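Local coordinates for protein adenosine kinase, putative (Trypanosoma brucei, PDB 3OTX) that probably phosphorylates adenosine to AMP at the expense of ATP, a step of purine salvage, as a member of the PfkB carbohydrate kinase family, at residues A71-G83 with P340-P347. The protein carries 1 engineered substitution. Numbering follows the deposited sequence.
Sequences ARVAQWMQQAYKG and PEKPSFSP
Trp76, Met77 and Gln79 receive the C-terminal tail at the surface of this ribokinase-like fold, an example of an irregular chain end held against a helix and the turn that follows it by prolines, a bent methionine and a few bonds to backbone carbonyls. Pro343 packs against both Trp76 and Met77. Its CB lies over the six-membered ring of Trp76, 4.0 Å from the centroid, a CH-pi contact, while the same CB meets Met77 SD at 3.6 Å. With CG of Trp76 anti to the backbone N (chi1 176°), the indole runs past Pro343 in the opposite direction, and its NE1 is left to divide one hydrogen between two carbonyls: Glu341 O at 3.1 Å, near the ring plane, and Pro340 O at 3.2 Å. Both bonds are weak, each bent to 133°. Glu341 O is gripped a second time, and more firmly, by Gln79 NE2 at 3.0 Å and 165°. The other hydrogen of that amide nitrogen goes to Trp76 O, 3.1 Å away, and because both acceptors lie close to the amide plane, the rotation of the Gln79 carboxamide is fixed. Farther along the tail, Met77 curls through its last two torsions, which brings CE to 3.8 Å from Pro347 CD and within 4.0 Å of Phe345 CD2. Gln78, by contrast, spends its amide nitrogen on Ser309 O. The tail thus lies against helix 66-76 and the turn after it, with helix 317-332 alongside, where Tyr326 stacks on Phe345 and Arg319 binds Pro347 O, and helix 300-311 touching both Met77 and Pro347.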
# COMPACT_ATOMS: atom_id res chain seq x y z
N ALA A 71 -6.29 0.11 -4.03
CA ALA A 71 -7.73 0.24 -4.24
C ALA A 71 -8.09 0.05 -5.71
O ALA A 71 -9.07 -0.60 -6.06
CB ALA A 71 -8.19 1.62 -3.79
N ARG A 72 -7.27 0.61 -6.61
CA ARG A 72 -7.58 0.53 -8.03
C ARG A 72 -7.38 -0.88 -8.55
O ARG A 72 -8.17 -1.32 -9.36
CB ARG A 72 -6.74 1.54 -8.85
CG ARG A 72 -7.16 3.00 -8.58
CD ARG A 72 -6.12 3.97 -9.16
NE ARG A 72 -6.21 3.98 -10.59
CZ ARG A 72 -5.27 4.42 -11.41
NH1 ARG A 72 -4.14 4.92 -10.92
NH2 ARG A 72 -5.48 4.38 -12.73
N VAL A 73 -6.36 -1.60 -8.06
CA VAL A 73 -6.17 -2.99 -8.48
C VAL A 73 -7.30 -3.86 -7.94
O VAL A 73 -7.88 -4.65 -8.72
CB VAL A 73 -4.82 -3.52 -8.02
CG1 VAL A 73 -4.72 -5.04 -8.29
CG2 VAL A 73 -3.69 -2.76 -8.76
N ALA A 74 -7.69 -3.65 -6.68
CA ALA A 74 -8.85 -4.42 -6.11
C ALA A 74 -10.13 -4.17 -6.90
O ALA A 74 -10.83 -5.11 -7.27
CB ALA A 74 -9.02 -4.09 -4.62
N GLN A 75 -10.38 -2.90 -7.22
CA GLN A 75 -11.62 -2.58 -7.96
C GLN A 75 -11.59 -3.19 -9.37
O GLN A 75 -12.60 -3.65 -9.89
CB GLN A 75 -11.80 -1.05 -7.99
CG GLN A 75 -13.17 -0.55 -8.52
CD GLN A 75 -14.32 -0.93 -7.60
OE1 GLN A 75 -14.36 -0.56 -6.40
NE2 GLN A 75 -15.21 -1.77 -8.12
N TRP A 76 -10.41 -3.18 -10.00
CA TRP A 76 -10.24 -3.74 -11.35
C TRP A 76 -10.62 -5.22 -11.37
O TRP A 76 -11.10 -5.75 -12.37
CB TRP A 76 -8.77 -3.60 -11.81
CG TRP A 76 -8.42 -4.21 -13.14
CD1 TRP A 76 -8.81 -3.77 -14.36
CD2 TRP A 76 -7.55 -5.32 -13.37
NE1 TRP A 76 -8.28 -4.57 -15.35
CE2 TRP A 76 -7.50 -5.53 -14.76
CE3 TRP A 76 -6.82 -6.16 -12.52
CZ2 TRP A 76 -6.75 -6.56 -15.33
CZ3 TRP A 76 -6.08 -7.19 -13.09
CH2 TRP A 76 -6.03 -7.37 -14.47
N MET A 77 -10.40 -5.88 -10.24
CA MET A 77 -10.75 -7.31 -10.13
C MET A 77 -12.21 -7.56 -9.80
O MET A 77 -12.63 -8.73 -9.77
CB MET A 77 -9.92 -7.95 -9.03
CG MET A 77 -8.46 -8.17 -9.37
SD MET A 77 -8.17 -9.29 -10.75
CE MET A 77 -8.64 -10.87 -10.03
N GLN A 78 -12.96 -6.50 -9.50
CA GLN A 78 -14.37 -6.63 -9.15
C GLN A 78 -15.20 -5.63 -9.97
O GLN A 78 -15.87 -4.77 -9.42
CB GLN A 78 -14.57 -6.41 -7.64
CG GLN A 78 -13.93 -7.51 -6.74
CD GLN A 78 -14.59 -8.87 -6.89
OE1 GLN A 78 -15.65 -8.99 -7.48
NE2 GLN A 78 -13.93 -9.92 -6.39
N GLN A 79 -15.11 -5.68 -11.30
CA GLN A 79 -15.69 -4.61 -12.10
C GLN A 79 -17.23 -4.62 -12.13
O GLN A 79 -17.83 -3.63 -12.52
CB GLN A 79 -15.08 -4.55 -13.50
CG GLN A 79 -13.66 -4.00 -13.52
CD GLN A 79 -13.11 -4.01 -14.91
OE1 GLN A 79 -13.81 -3.68 -15.86
NE2 GLN A 79 -11.84 -4.39 -15.06
N ALA A 80 -17.85 -5.69 -11.68
CA ALA A 80 -19.31 -5.69 -11.55
C ALA A 80 -19.80 -4.83 -10.36
O ALA A 80 -21.02 -4.59 -10.21
CB ALA A 80 -19.88 -7.12 -11.50
N TYR A 81 -18.87 -4.33 -9.55
CA TYR A 81 -19.20 -3.67 -8.30
C TYR A 81 -18.62 -2.27 -8.20
O TYR A 81 -18.31 -1.80 -7.13
CB TYR A 81 -18.75 -4.53 -7.11
CG TYR A 81 -19.45 -5.84 -7.15
CD1 TYR A 81 -20.77 -5.94 -6.71
CD2 TYR A 81 -18.84 -6.97 -7.72
CE1 TYR A 81 -21.45 -7.15 -6.81
CE2 TYR A 81 -19.51 -8.18 -7.82
CZ TYR A 81 -20.80 -8.25 -7.36
OH TYR A 81 -21.44 -9.46 -7.46
N LYS A 82 -18.52 -1.60 -9.35
CA LYS A 82 -18.09 -0.20 -9.35
C LYS A 82 -19.08 0.59 -8.51
O LYS A 82 -20.29 0.40 -8.61
CB LYS A 82 -18.01 0.36 -10.76
CG LYS A 82 -16.89 -0.25 -11.57
CD LYS A 82 -16.74 0.42 -12.93
CE LYS A 82 -15.74 -0.37 -13.76
NZ LYS A 82 -15.69 0.10 -15.17
N GLY A 83 -18.54 1.44 -7.65
CA GLY A 83 -19.36 2.27 -6.75
C GLY A 83 -19.83 1.52 -5.52
O GLY A 83 -20.42 2.14 -4.62
N PRO A 340 -5.02 -2.71 -20.27
CA PRO A 340 -5.58 -4.06 -20.10
C PRO A 340 -6.95 -4.01 -19.42
O PRO A 340 -7.03 -3.87 -18.19
CB PRO A 340 -4.53 -4.77 -19.23
CG PRO A 340 -3.28 -3.97 -19.41
CD PRO A 340 -3.74 -2.55 -19.57
N GLU A 341 -8.01 -4.14 -20.22
CA GLU A 341 -9.38 -3.82 -19.81
C GLU A 341 -9.90 -4.63 -18.62
O GLU A 341 -10.33 -4.06 -17.62
CB GLU A 341 -10.34 -4.00 -20.98
CG GLU A 341 -11.81 -3.67 -20.66
CD GLU A 341 -12.79 -4.30 -21.65
OE1 GLU A 341 -12.88 -5.55 -21.69
OE2 GLU A 341 -13.48 -3.54 -22.36
N LYS A 342 -9.87 -5.95 -18.76
CA LYS A 342 -10.50 -6.83 -17.79
C LYS A 342 -9.53 -7.93 -17.41
O LYS A 342 -8.69 -8.34 -18.22
CB LYS A 342 -11.79 -7.45 -18.36
CG LYS A 342 -13.03 -6.54 -18.29
CD LYS A 342 -14.20 -7.13 -19.09
CE LYS A 342 -15.44 -6.22 -19.09
NZ LYS A 342 -16.65 -6.92 -19.64
N PRO A 343 -9.62 -8.40 -16.17
CA PRO A 343 -8.76 -9.50 -15.74
C PRO A 343 -9.10 -10.81 -16.46
O PRO A 343 -10.23 -10.98 -16.93
CB PRO A 343 -9.07 -9.64 -14.25
CG PRO A 343 -10.23 -8.77 -13.96
CD PRO A 343 -10.52 -7.91 -15.11
N SER A 344 -8.12 -11.71 -16.53
CA SER A 344 -8.30 -13.03 -17.10
C SER A 344 -8.13 -14.08 -16.01
O SER A 344 -7.77 -15.22 -16.28
CB SER A 344 -7.25 -13.27 -18.19
OG SER A 344 -5.95 -13.01 -17.66
N PHE A 345 -8.38 -13.68 -14.77
CA PHE A 345 -8.19 -14.53 -13.59
C PHE A 345 -9.22 -14.04 -12.61
O PHE A 345 -9.37 -12.83 -12.41
CB PHE A 345 -6.77 -14.30 -13.03
CG PHE A 345 -6.46 -14.98 -11.70
CD1 PHE A 345 -5.49 -15.98 -11.64
CD2 PHE A 345 -7.08 -14.57 -10.52
CE1 PHE A 345 -5.17 -16.61 -10.42
CE2 PHE A 345 -6.76 -15.18 -9.30
CZ PHE A 345 -5.81 -16.21 -9.25
N SER A 346 -9.95 -14.97 -12.02
CA SER A 346 -10.84 -14.62 -10.92
C SER A 346 -10.53 -15.46 -9.69
O SER A 346 -10.21 -16.65 -9.79
CB SER A 346 -12.31 -14.73 -11.33
OG SER A 346 -12.52 -15.86 -12.14
N PRO A 347 -10.61 -14.83 -8.51
CA PRO A 347 -10.43 -15.52 -7.23
C PRO A 347 -11.14 -16.89 -7.21
O PRO A 347 -10.60 -17.91 -6.76
CB PRO A 347 -11.10 -14.56 -6.23
CG PRO A 347 -10.99 -13.21 -6.85
CD PRO A 347 -10.86 -13.39 -8.34
OXT PRO A 347 -12.29 -16.99 -7.65